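Local coordinates for beta-1,3-glucosyltransferase (Paecilomyces sp. J18, PDB 5JVV), which is a fungal carbohydrate-active enzyme with two curved, mainly antiparallel beta-sheets, probably a jelly-roll sandwich of the GH16 type, at residues 88-93 and 176-181; 126-131 and 169-174; 137-142 and 228-233. All coordinates share one frame; numbering follows the deposited sequence. Where two conformers were deposited one is given.

Interaction 1 of 3, residues 88-93 and 176-181; sequences ADIKHM and SSFNEQ
The backbones of His92 and Asn179 come within 5.1 Å (CA to CA) where the chain leaves strand 84-90 at a corner near Lys91 and meets the short helix 175-180. Asn179 carries the polar part of the contact. With its CG anti to the carbonyl carbon and beside the backbone N (chi1 -67°), its amide reaches both polar backbone atoms of Met93. OD1 accepts the N-H of Met93 N at 2.8 Å, an almost straight bond (168°), and ND2 donates to Met93 O, which lies close to the amide plane. Two bonds to one residue fix the rotation of the amide, so OD1 and ND2 can be assigned from their partners. The same amide lies flat on the His92 ring, the planes 10° apart, with ND2 about 3.1 Å above one face and displaced toward the rim. That approach over the face is a poor angle for a bond to NE2; NE2 bonds Glu286 OE1 instead, and ND1 bonds Tyr288 O. One residue earlier, Phe178 points its ring at Ile90 and Met93. Its CZ lies 3.9 Å from Ile90 CG2, and its CD2 touches Met93 CG at 3.6 Å. Met93 SD stands above the face, 4.7 Å from the ring centroid, which makes a Met-aromatic contact. A water donates to both Lys91 O and Asn179 O and ties the helix to the corner. There, Lys91 and His92 form a classic beta bulge opposite Glu290 of strand 289-297. Phe178 sets the helix against Tyr186 of strand 184-190, in the same sheet as 84-90, while Ile90 and Met93 reach across to Ile120 of strand 116-121 in the other sheet.

Interaction 2 of 3, residues 126-131 and 169-174; sequences QSQNTM and GTPGSY
Asn129 and Gly169 bring their backbones to 4.8 Å (CA to CA), and a hydrogen bond of 2.7 Å from Gly169 N to Asn129 O lies just beyond the paired strands 130-134 and 165-168 of the jelly roll. The second loop then folds into a type II beta turn, Thr170 to Ser173, with Gly172 at its third position in the positive-phi conformation (phi 89°) usual there. Gln128 can be followed along this turn. Its CB touches Gly169 O at 3.6 Å, and CG passes at the same distance, 4.0 Å, from the carbonyl oxygens of Gly169 and Thr170. CD also lies near Gly169 O, at 3.8 Å, and NE2 donates to that same Gly169 O at 2.8 Å. CB and NE2 thus both meet one oxygen, and the bond lies in the amide plane of Gln128 as well as in the carbonyl plane of Gly169.

Deeper in, Tyr174 wedges between the loop residues: its CB rests 3.2 Å from Asn129 N, and CD2, on the ring edge, meets Gln126 O. Gln126 CG lies over one face of that ring, near its rim, and Gln126 NE2 turns to bond Gln128 O, which steadies the first loop. The amide of Asn129 is almost parallel to the ring of Tyr174 and is itself held by Ile119 O and Glu121 N of strand 116-121. A water donates to Ser127 O and accepts from Gly172 N. The hydroxyl of Ser173 joins the two segments: Asn129 N donates to OG at 171°, while OG gives its own proton to Thr170 O, 2.6 Å away, inside the turn.

Interaction 3 of 3, residues 137-142 and 228-233; sequences GNCEIT and GTCDIG
First torsions of opposite sign, -67° at Cys139 and 76° at Cys230, bring the two sulfurs together: SG of Cys139 is anti to its carbonyl carbon, whereas SG of Cys230 sits between its backbone N and carbonyl carbon. The resulting disulfide, SG to SG 2.0 Å, has a chi3 of 101°, close to the perpendicular twist such a bond prefers. A torsion similar to that of Cys230 places OG1 of Thr229 at Glu140, where it accepts the N-H of Glu140 N at 2.8 Å. Thr229 N donates in return to Glu140 O at 2.9 Å, so one residue engages both polar backbone atoms of the other. Two loops of the jelly roll, after strands 130-134 and 224-226, are cross-linked here, covalently and by a single beta bridge of Ile141 with Gly228. Gly228 comes in tightly: its CA makes a C-H...O contact of 3.2 Å with Glu140 O, and it has no side chain to hold the backbones apart. Inward of the disulfide, Ile232 CD1 packs against Cys139 CB at 3.8 Å and more loosely against Ile141 CG2. At the outer end, a water donates to both Asn138 O and Thr229 O.

In the fold
Interactions 1 and 2 are neighbours, their centres about 11 Å apart, and they touch: Met93 meets Tyr174, and Phe178 lies against Gly172. Along the chain, interaction 2 is nested inside the loop that interaction 1 closes, and residues 169-174 lead into helix 175-180. Interaction 1 is the most buried, combining apolar packing with hydrogen bonds from a side-chain amide to the backbone. Partly buried interaction 2 mixes one backbone bond, one glutamine-to-carbonyl bond and one to a serine hydroxyl. The chain around strand 130-134 serves both it and interaction 3, which lies farther out, about 22 Å from the chain centre (centre to centre); there a covalent bond links two loops with several exposed residues.

Interaction 1 of 3, residues 88-93 and 176-181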
ATOM      1  N   ALA A  88      -1.527 -10.796   3.315  1.00  9.46           N
ATOM      2  CA  ALA A  88      -2.295 -10.371   2.152  1.00  9.43           C
ATOM      3  C   ALA A  88      -1.781 -11.056   0.899  1.00 12.03           C
ATOM      4  O   ALA A  88      -0.626 -10.853   0.513  1.00 10.52           O
ATOM      5  CB  ALA A  88      -2.223  -8.870   1.991  1.00 11.18           C
ATOM      6  N   ASP A  89      -2.628 -11.874   0.271  1.00 10.11           N
ATOM      7  CA  ASP A  89      -2.276 -12.481  -1.003  1.00  9.06           C
ATOM      8  C   ASP A  89      -2.821 -11.585  -2.109  1.00 11.78           C
ATOM      9  O   ASP A  89      -4.035 -11.459  -2.281  1.00 10.17           O
ATOM     10  CB  ASP A  89      -2.816 -13.920  -1.088  1.00  8.93           C
ATOM     11  CG  ASP A  89      -2.453 -14.613  -2.388  1.00 10.22           C
ATOM     12  OD1 ASP A  89      -2.452 -13.957  -3.444  1.00  9.66           O
ATOM     13  OD2 ASP A  89      -2.199 -15.844  -2.361  1.00 12.96           O
ATOM     14  N   ILE A  90      -1.911 -10.949  -2.847  1.00  8.48           N
ATOM     15  CA  ILE A  90      -2.268  -9.933  -3.831  1.00  8.32           C
ATOM     16  C   ILE A  90      -1.782 -10.385  -5.207  1.00 10.33           C
ATOM     17  O   ILE A  90      -0.589 -10.615  -5.405  1.00 11.71           O
ATOM     18  CB  ILE A  90      -1.621  -8.583  -3.446  1.00  8.14           C
ATOM     19  CG1 ILE A  90      -2.091  -8.159  -2.049  1.00  8.98           C
ATOM     20  CG2 ILE A  90      -1.937  -7.502  -4.477  1.00  9.63           C
ATOM     21  CD1 ILE A  90      -1.223  -7.096  -1.394  1.00 10.58           C
ATOM     22  N   LYS A  91      -2.705 -10.534  -6.151  1.00  9.27           N
ATOM     23  CA  LYS A  91      -2.357 -10.983  -7.492  1.00 11.13           C
ATOM     24  C   LYS A  91      -1.806  -9.836  -8.344  1.00 10.70           C
ATOM     25  O   LYS A  91      -0.943 -10.038  -9.200  1.00 12.93           O
ATOM     26  CB  LYS A  91      -3.581 -11.621  -8.169  1.00 11.96           C
ATOM     27  CG  LYS A  91      -3.336 -12.067  -9.606  1.00 18.20           C
ATOM     28  CD  LYS A  91      -4.627 -12.434 -10.326  1.00 32.63           C
ATOM     29  CE  LYS A  91      -5.277 -13.679  -9.749  1.00 40.79           C
ATOM     30  NZ  LYS A  91      -4.421 -14.885  -9.942  1.00 47.86           N
ATOM     31  N   HIS A  92      -2.297  -8.625  -8.100  1.00  9.81           N
ATOM     32  CA  HIS A  92      -1.973  -7.483  -8.939  1.00  8.14           C
ATOM     33  C   HIS A  92      -2.070  -6.239  -8.076  1.00  7.96           C
ATOM     34  O   HIS A  92      -2.928  -6.157  -7.192  1.00  9.20           O
ATOM     35  CB  HIS A  92      -2.988  -7.400 -10.092  1.00  9.46           C
ATOM     36  CG  HIS A  92      -2.594  -6.490 -11.219  1.00  8.78           C
ATOM     37  ND1 HIS A  92      -2.808  -5.126 -11.192  1.00  9.19           N
ATOM     38  CD2 HIS A  92      -2.070  -6.761 -12.438  1.00 13.24           C
ATOM     39  CE1 HIS A  92      -2.406  -4.596 -12.329  1.00  9.59           C
ATOM     40  NE2 HIS A  92      -1.947  -5.563 -13.106  1.00 12.31           N
ATOM     41  N   MET A  93      -1.184  -5.281  -8.314  1.00  8.54           N
ATOM     42  CA  MET A  93      -1.273  -3.980  -7.664  1.00  8.41           C
ATOM     43  C   MET A  93      -1.153  -2.920  -8.745  1.00  8.56           C
ATOM     44  O   MET A  93      -0.811  -3.244  -9.882  1.00  8.75           O
ATOM     45  CB  MET A  93      -0.181  -3.797  -6.605  1.00 11.95           C
ATOM     46  CG  MET A  93       1.233  -3.621  -7.160  1.00  7.89           C
ATOM     47  SD  MET A  93       2.340  -2.975  -5.904  1.00  9.26           S
ATOM     48  CE  MET A  93       1.672  -1.335  -5.745  1.00 14.50           C
ATOM     49  N   SER A 176       4.794  -2.789 -11.856  1.00 13.88           N
ATOM     50  CA  SER A 176       4.767  -3.595 -13.069  1.00 14.14           C
ATOM     51  C   SER A 176       5.543  -4.906 -12.926  1.00 10.55           C
ATOM     52  O   SER A 176       5.088  -5.943 -13.415  1.00 14.13           O
ATOM     53  CB  SER A 176       5.254  -2.766 -14.261  1.00 15.28           C
ATOM     54  OG  SER A 176       4.481  -1.582 -14.381  1.00 16.95           O
ATOM     55  N   SER A 177       6.681  -4.867 -12.236  1.00 13.67           N
ATOM     56  CA  SER A 177       7.493  -6.078 -12.045  1.00 17.06           C
ATOM     57  C   SER A 177       6.804  -7.111 -11.146  1.00 19.74           C
ATOM     58  O   SER A 177       6.937  -8.319 -11.345  1.00 23.14           O
ATOM     59  CB  SER A 177       8.880  -5.727 -11.496  1.00 22.86           C
ATOM     60  OG  SER A 177       8.810  -5.170 -10.191  1.00 32.12           O
ATOM     61  N   PHE A 178       6.066  -6.619 -10.158  1.00 13.04           N
ATOM     62  CA  PHE A 178       5.289  -7.448  -9.243  1.00 11.04           C
ATOM     63  C   PHE A 178       4.160  -8.105 -10.028  1.00 12.50           C
ATOM     64  O   PHE A 178       3.922  -9.306  -9.907  1.00 13.52           O
ATOM     65  CB  PHE A 178       4.766  -6.524  -8.136  1.00  9.48           C
ATOM     66  CG  PHE A 178       3.741  -7.130  -7.203  1.00 10.00           C
ATOM     67  CD1 PHE A 178       4.129  -7.662  -5.975  1.00 11.24           C
ATOM     68  CD2 PHE A 178       2.379  -7.056  -7.497  1.00  9.56           C
ATOM     69  CE1 PHE A 178       3.183  -8.166  -5.082  1.00  9.97           C
ATOM     70  CE2 PHE A 178       1.428  -7.555  -6.619  1.00 12.17           C
ATOM     71  CZ  PHE A 178       1.826  -8.116  -5.408  1.00 12.25           C
ATOM     72  N   ASN A 179       3.484  -7.320 -10.860  1.00 11.78           N
ATOM     73  CA  ASN A 179       2.333  -7.810 -11.603  1.00 10.60           C
ATOM     74  C   ASN A 179       2.673  -8.906 -12.605  1.00 12.22           C
ATOM     75  O   ASN A 179       1.925  -9.871 -12.754  1.00 15.42           O
ATOM     76  CB  ASN A 179       1.628  -6.658 -12.323  1.00 11.18           C
ATOM     77  CG  ASN A 179       0.982  -5.687 -11.361  1.00  9.54           C
ATOM     78  OD1 ASN A 179       0.691  -6.037 -10.210  1.00 10.72           O
ATOM     79  ND2 ASN A 179       0.766  -4.460 -11.814  1.00 10.55           N
ATOM     80  N   GLU A 180       3.798  -8.756 -13.294  1.00 18.18           N
ATOM     81  CA  GLU A 180       4.083  -9.664 -14.404  1.00 19.07           C
ATOM     82  C   GLU A 180       4.477 -11.050 -13.927  1.00 20.50           C
ATOM     83  O   GLU A 180       4.471 -12.003 -14.708  1.00 25.90           O
ATOM     84  CB  GLU A 180       5.121  -9.071 -15.367  1.00 21.44           C
ATOM     85  CG  GLU A 180       6.449  -8.711 -14.739  1.00 25.51           C
ATOM     86  CD  GLU A 180       7.216  -7.707 -15.582  1.00 32.69           C
ATOM     87  OE1 GLU A 180       8.446  -7.596 -15.401  1.00 31.27           O
ATOM     88  OE2 GLU A 180       6.583  -7.022 -16.418  1.00 34.22           O
ATOM     89  N   GLN A 181       4.794 -11.164 -12.642  1.00 15.40           N
ATOM     90  CA  GLN A 181       5.082 -12.458 -12.038  1.00 18.73           C
ATOM     91  C   GLN A 181       3.953 -12.961 -11.143  1.00 20.98           C
ATOM     92  O   GLN A 181       4.157 -13.874 -10.348  1.00 24.00           O
ATOM     93  CB  GLN A 181       6.409 -12.433 -11.282  1.00 26.60           C
ATOM     94  CG  GLN A 181       7.618 -12.584 -12.193  1.00 38.39           C
ATOM     95  CD  GLN A 181       7.359 -13.539 -13.354  1.00 45.47           C
ATOM     96  OE1 GLN A 181       7.007 -14.705 -13.156  1.00 47.04           O
ATOM     97  NE2 GLN A 181       7.523 -13.038 -14.574  1.00 48.42           N
TER
HETATM   98  O   HOH W   1      -0.715  -9.940 -11.837  1.00 19.93           O

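Interaction 2 of 3, residues 126-131 and 169-174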
ATOM      1  N   GLN A 126       7.912   3.879 -10.230  1.00  9.02           N
ATOM      2  CA  GLN A 126       8.712   3.126  -9.266  1.00 11.55           C
ATOM      3  C   GLN A 126       8.633   1.625  -9.545  1.00 12.09           C
ATOM      4  O   GLN A 126       7.591   1.124  -9.956  1.00 10.66           O
ATOM      5  CB  GLN A 126       8.165   3.420  -7.878  1.00 13.30           C
ATOM      6  CG  GLN A 126       8.986   2.907  -6.733  1.00 17.20           C
ATOM      7  CD  GLN A 126       8.516   3.491  -5.429  1.00 12.11           C
ATOM      8  OE1 GLN A 126       8.168   4.680  -5.352  1.00  9.81           O
ATOM      9  NE2 GLN A 126       8.495   2.671  -4.393  1.00 12.26           N
ATOM     10  N   SER A 127       9.732   0.908  -9.312  1.00 11.88           N
ATOM     11  CA  SER A 127       9.784  -0.518  -9.624  1.00 13.99           C
ATOM     12  C   SER A 127      10.047  -1.412  -8.414  1.00 12.21           C
ATOM     13  O   SER A 127       9.842  -2.632  -8.491  1.00 17.03           O
ATOM     14  CB  SER A 127      10.835  -0.789 -10.700  1.00 19.79           C
ATOM     15  OG  SER A 127      12.101  -0.322 -10.285  1.00 26.81           O
ATOM     16  N   GLN A 128      10.517  -0.824  -7.320  1.00 12.38           N
ATOM     17  CA  GLN A 128      10.781  -1.592  -6.102  1.00 13.79           C
ATOM     18  C   GLN A 128       9.970  -0.995  -4.960  1.00 16.33           C
ATOM     19  O   GLN A 128       9.829   0.221  -4.877  1.00 16.62           O
ATOM     20  CB  GLN A 128      12.284  -1.592  -5.777  1.00 19.21           C
ATOM     21  CG  GLN A 128      13.140  -2.316  -6.824  1.00 26.99           C
ATOM     22  CD  GLN A 128      14.640  -2.183  -6.591  1.00 32.87           C
ATOM     23  OE1 GLN A 128      15.389  -1.826  -7.503  1.00 34.80           O
ATOM     24  NE2 GLN A 128      15.088  -2.492  -5.379  1.00 27.10           N
ATOM     25  N   ASN A 129       9.436  -1.837  -4.080  1.00 10.43           N
ATOM     26  CA  ASN A 129       8.585  -1.344  -2.994  1.00 10.08           C
ATOM     27  C   ASN A 129       9.331  -0.445  -2.023  1.00 10.81           C
ATOM     28  O   ASN A 129      10.531  -0.612  -1.811  1.00 12.58           O
ATOM     29  CB  ASN A 129       7.988  -2.524  -2.221  1.00 11.60           C
ATOM     30  CG  ASN A 129       6.913  -2.099  -1.226  1.00 11.28           C
ATOM     31  OD1 ASN A 129       6.196  -1.114  -1.447  1.00 15.14           O
ATOM     32  ND2 ASN A 129       6.792  -2.840  -0.132  1.00  8.97           N
ATOM     33  N   THR A 130       8.618   0.522  -1.455  1.00  9.56           N
ATOM     34  CA  THR A 130       9.173   1.268  -0.329  0.56 11.64           C
ATOM     35  C   THR A 130       8.294   1.076   0.886  1.00 14.89           C
ATOM     36  O   THR A 130       7.129   1.456   0.926  1.00 16.81           O
ATOM     37  CB  THR A 130       9.414   2.774  -0.607  0.56 12.81           C
ATOM     38  OG1 THR A 130       8.223   3.379  -1.120  0.56 12.57           O
ATOM     39  CG2 THR A 130      10.547   2.959  -1.601  0.56 12.35           C
ATOM     40  N   MET A 131       8.878   0.425   1.885  1.00  9.84           N
ATOM     41  CA  MET A 131       8.211   0.205   3.164  1.00 11.34           C
ATOM     42  C   MET A 131       8.592   1.369   4.055  1.00 12.77           C
ATOM     43  O   MET A 131       9.768   1.733   4.128  1.00 12.14           O
ATOM     44  CB  MET A 131       8.695  -1.105   3.793  1.00  8.87           C
ATOM     45  CG  MET A 131       8.319  -2.342   2.961  1.00  8.48           C
ATOM     46  SD  MET A 131       9.280  -3.796   3.399  1.00 11.41           S
ATOM     47  CE  MET A 131      10.840  -3.365   2.619  1.00 13.94           C
ATOM     48  N   GLY A 169      12.485  -2.248  -0.928  1.00 12.48           N
ATOM     49  CA  GLY A 169      12.325  -3.667  -1.192  1.00 13.28           C
ATOM     50  C   GLY A 169      13.184  -4.152  -2.347  1.00 12.67           C
ATOM     51  O   GLY A 169      13.823  -3.360  -3.032  1.00 15.66           O
ATOM     52  N   THR A 170      13.184  -5.464  -2.565  1.00 16.62           N
ATOM     53  CA  THR A 170      14.017  -6.080  -3.590  1.00 17.98           C
ATOM     54  C   THR A 170      13.315  -6.070  -4.960  1.00 18.98           C
ATOM     55  O   THR A 170      12.129  -5.733  -5.047  1.00 17.55           O
ATOM     56  CB  THR A 170      14.402  -7.499  -3.155  1.00 19.99           C
ATOM     57  OG1 THR A 170      13.237  -8.173  -2.663  1.00 22.87           O
ATOM     58  CG2 THR A 170      15.449  -7.448  -2.047  1.00 22.20           C
ATOM     59  N   PRO A 171      14.048  -6.397  -6.042  1.00 20.17           N
ATOM     60  CA  PRO A 171      13.401  -6.446  -7.361  1.00 18.33           C
ATOM     61  C   PRO A 171      12.163  -7.337  -7.422  1.00 20.00           C
ATOM     62  O   PRO A 171      12.137  -8.430  -6.845  1.00 21.39           O
ATOM     63  CB  PRO A 171      14.496  -7.024  -8.255  1.00 20.74           C
ATOM     64  CG  PRO A 171      15.755  -6.522  -7.647  1.00 25.07           C
ATOM     65  CD  PRO A 171      15.519  -6.468  -6.158  1.00 26.57           C
ATOM     66  N   GLY A 172      11.144  -6.866  -8.133  1.00 17.83           N
ATOM     67  CA  GLY A 172       9.922  -7.623  -8.308  1.00 16.22           C
ATOM     68  C   GLY A 172       8.892  -7.382  -7.221  1.00 12.74           C
ATOM     69  O   GLY A 172       7.817  -7.982  -7.239  1.00 15.48           O
ATOM     70  N   SER A 173       9.206  -6.482  -6.288  1.00 12.40           N
ATOM     71  CA  SER A 173       8.361  -6.306  -5.111  1.00 11.20           C
ATOM     72  C   SER A 173       7.281  -5.238  -5.269  1.00 10.97           C
ATOM     73  O   SER A 173       6.487  -5.025  -4.345  1.00 11.20           O
ATOM     74  CB  SER A 173       9.211  -6.021  -3.874  1.00 10.83           C
ATOM     75  OG  SER A 173       9.962  -4.824  -4.016  1.00 12.03           O
ATOM     76  N   TYR A 174       7.232  -4.582  -6.428  1.00 10.32           N
ATOM     77  CA  TYR A 174       6.290  -3.479  -6.616  1.00 10.72           C
ATOM     78  C   TYR A 174       5.871  -3.303  -8.075  1.00 12.07           C
ATOM     79  O   TYR A 174       6.639  -3.588  -8.997  1.00 14.52           O
ATOM     80  CB  TYR A 174       6.918  -2.176  -6.085  1.00  9.03           C
ATOM     81  CG  TYR A 174       6.066  -0.926  -6.242  1.00  8.84           C
ATOM     82  CD1 TYR A 174       5.291  -0.458  -5.191  1.00 10.54           C
ATOM     83  CD2 TYR A 174       6.052  -0.207  -7.440  1.00  9.02           C
ATOM     84  CE1 TYR A 174       4.508   0.685  -5.326  1.00 11.79           C
ATOM     85  CE2 TYR A 174       5.262   0.932  -7.594  1.00  8.71           C
ATOM     86  CZ  TYR A 174       4.501   1.369  -6.520  1.00 10.08           C
ATOM     87  OH  TYR A 174       3.727   2.494  -6.643  1.00 10.89           O
TER
HETATM   88  O   HOH W   2      11.911  -4.414  -9.738  1.00 26.11           O

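Interaction 3 of 3, residues 137-142 and 228-233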
ATOM      1  N   GLY A 137       7.169   8.591  18.623  1.00 15.29           N
ATOM      2  CA  GLY A 137       8.357   8.580  19.460  1.00 18.54           C
ATOM      3  C   GLY A 137       9.664   8.506  18.697  1.00 17.44           C
ATOM      4  O   GLY A 137       9.684   8.195  17.508  1.00 13.83           O
ATOM      5  N   ASN A 138      10.763   8.798  19.389  1.00 17.47           N
ATOM      6  CA  ASN A 138      12.098   8.623  18.824  1.00 16.50           C
ATOM      7  C   ASN A 138      12.385   7.147  18.590  1.00 14.29           C
ATOM      8  O   ASN A 138      12.450   6.358  19.535  1.00 17.72           O
ATOM      9  CB  ASN A 138      13.162   9.179  19.778  1.00 19.50           C
ATOM     10  CG  ASN A 138      12.905  10.622  20.171  1.00 32.38           C
ATOM     11  OD1 ASN A 138      13.010  10.983  21.345  1.00 38.02           O
ATOM     12  ND2 ASN A 138      12.560  11.454  19.194  1.00 31.54           N
ATOM     13  N   CYS A 139      12.549   6.779  17.321  1.00 11.79           N
ATOM     14  CA  CYS A 139      12.762   5.390  16.936  1.00 10.72           C
ATOM     15  C   CYS A 139      13.755   5.354  15.793  1.00 11.22           C
ATOM     16  O   CYS A 139      13.470   5.883  14.713  1.00 11.93           O
ATOM     17  CB  CYS A 139      11.445   4.771  16.440  1.00 12.12           C
ATOM     18  SG  CYS A 139      10.146   4.561  17.670  1.00 14.22           S
ATOM     19  N   GLU A 140      14.908   4.744  16.023  1.00  9.24           N
ATOM     20  CA  GLU A 140      15.888   4.498  14.968  1.00 13.60           C
ATOM     21  C   GLU A 140      15.909   3.006  14.674  1.00 11.91           C
ATOM     22  O   GLU A 140      16.105   2.195  15.585  1.00 11.94           O
ATOM     23  CB  GLU A 140      17.289   4.946  15.415  1.00 12.91           C
ATOM     24  CG  GLU A 140      18.390   4.679  14.379  1.00 11.55           C
ATOM     25  CD  GLU A 140      19.809   4.774  14.937  1.00 13.00           C
ATOM     26  OE1 GLU A 140      20.757   4.393  14.206  1.00 18.23           O
ATOM     27  OE2 GLU A 140      19.995   5.211  16.100  1.00 13.44           O
ATOM     28  N   ILE A 141      15.706   2.623  13.416  1.00 11.19           N
ATOM     29  CA  ILE A 141      15.786   1.207  13.056  1.00 10.32           C
ATOM     30  C   ILE A 141      17.248   0.827  12.813  1.00 13.69           C
ATOM     31  O   ILE A 141      18.008   1.580  12.189  1.00 14.83           O
ATOM     32  CB  ILE A 141      14.890   0.836  11.848  1.00  9.25           C
ATOM     33  CG1 ILE A 141      15.186   1.713  10.624  1.00 12.21           C
ATOM     34  CG2 ILE A 141      13.422   0.996  12.210  1.00 10.59           C
ATOM     35  CD1 ILE A 141      14.445   1.217   9.368  1.00 13.94           C
ATOM     36  N   THR A 142      17.652  -0.326  13.337  1.00 11.93           N
ATOM     37  CA  THR A 142      19.063  -0.708  13.346  1.00 14.82           C
ATOM     38  C   THR A 142      19.283  -2.169  12.953  1.00 20.01           C
ATOM     39  O   THR A 142      20.304  -2.768  13.309  1.00 19.02           O
ATOM     40  CB  THR A 142      19.696  -0.484  14.737  1.00 15.18           C
ATOM     41  OG1 THR A 142      19.014  -1.286  15.717  1.00 15.20           O
ATOM     42  CG2 THR A 142      19.612   0.986  15.146  1.00 15.06           C
ATOM     43  N   GLY A 228      14.713  -1.622  16.606  1.00 10.59           N
ATOM     44  CA  GLY A 228      15.810  -0.736  16.954  1.00 13.98           C
ATOM     45  C   GLY A 228      15.707  -0.080  18.310  1.00 13.88           C
ATOM     46  O   GLY A 228      15.521  -0.747  19.324  1.00 13.07           O
ATOM     47  N   THR A 229      15.834   1.244  18.327  1.00 11.61           N
ATOM     48  CA  THR A 229      16.073   1.975  19.570  1.00 11.90           C
ATOM     49  C   THR A 229      14.818   2.356  20.339  1.00 12.38           C
ATOM     50  O   THR A 229      14.897   3.059  21.345  1.00 16.20           O
ATOM     51  CB  THR A 229      16.890   3.252  19.321  1.00 10.56           C
ATOM     52  OG1 THR A 229      16.133   4.172  18.522  1.00 12.55           O
ATOM     53  CG2 THR A 229      18.189   2.921  18.618  1.00 12.26           C
ATOM     54  N   CYS A 230      13.665   1.919  19.849  1.00 11.73           N
ATOM     55  CA  CYS A 230      12.423   2.037  20.595  1.00  9.45           C
ATOM     56  C   CYS A 230      11.678   0.729  20.425  1.00 10.43           C
ATOM     57  O   CYS A 230      11.992  -0.056  19.526  1.00 11.15           O
ATOM     58  CB  CYS A 230      11.558   3.177  20.056  1.00 11.30           C
ATOM     59  SG  CYS A 230      10.714   2.804  18.487  1.00 13.39           S
ATOM     60  N   ASP A 231      10.691   0.487  21.278  1.00 12.44           N
ATOM     61  CA  ASP A 231       9.800  -0.639  21.036  1.00 11.04           C
ATOM     62  C   ASP A 231       8.830  -0.220  19.932  1.00  9.96           C
ATOM     63  O   ASP A 231       7.799   0.399  20.194  1.00 13.43           O
ATOM     64  CB  ASP A 231       9.075  -1.059  22.320  1.00 11.56           C
ATOM     65  CG  ASP A 231       9.962  -1.882  23.254  1.00 18.97           C
ATOM     66  OD1 ASP A 231      10.973  -2.452  22.789  1.00 19.84           O
ATOM     67  OD2 ASP A 231       9.641  -1.966  24.458  1.00 27.27           O
ATOM     68  N   ILE A 232       9.190  -0.552  18.694  1.00  9.68           N
ATOM     69  CA  ILE A 232       8.487  -0.084  17.498  1.00  9.31           C
ATOM     70  C   ILE A 232       6.980  -0.368  17.541  1.00 11.73           C
ATOM     71  O   ILE A 232       6.157   0.475  17.177  1.00 12.82           O
ATOM     72  CB  ILE A 232       9.103  -0.743  16.231  1.00 12.45           C
ATOM     73  CG1 ILE A 232      10.469  -0.131  15.891  1.00 13.27           C
ATOM     74  CG2 ILE A 232       8.173  -0.626  15.033  1.00 13.07           C
ATOM     75  CD1 ILE A 232      10.406   1.287  15.326  1.00 17.32           C
ATOM     76  N   GLY A 233       6.615  -1.564  17.989  1.00 12.72           N
ATOM     77  CA  GLY A 233       5.213  -1.954  17.965  1.00 11.62           C
ATOM     78  C   GLY A 233       4.351  -1.293  19.027  1.00 13.69           C
ATOM     79  O   GLY A 233       3.119  -1.352  18.948  1.00 15.22           O
TER
HETATM   80  O   HOH W   3      13.952   5.746  21.891  1.00 24.98           O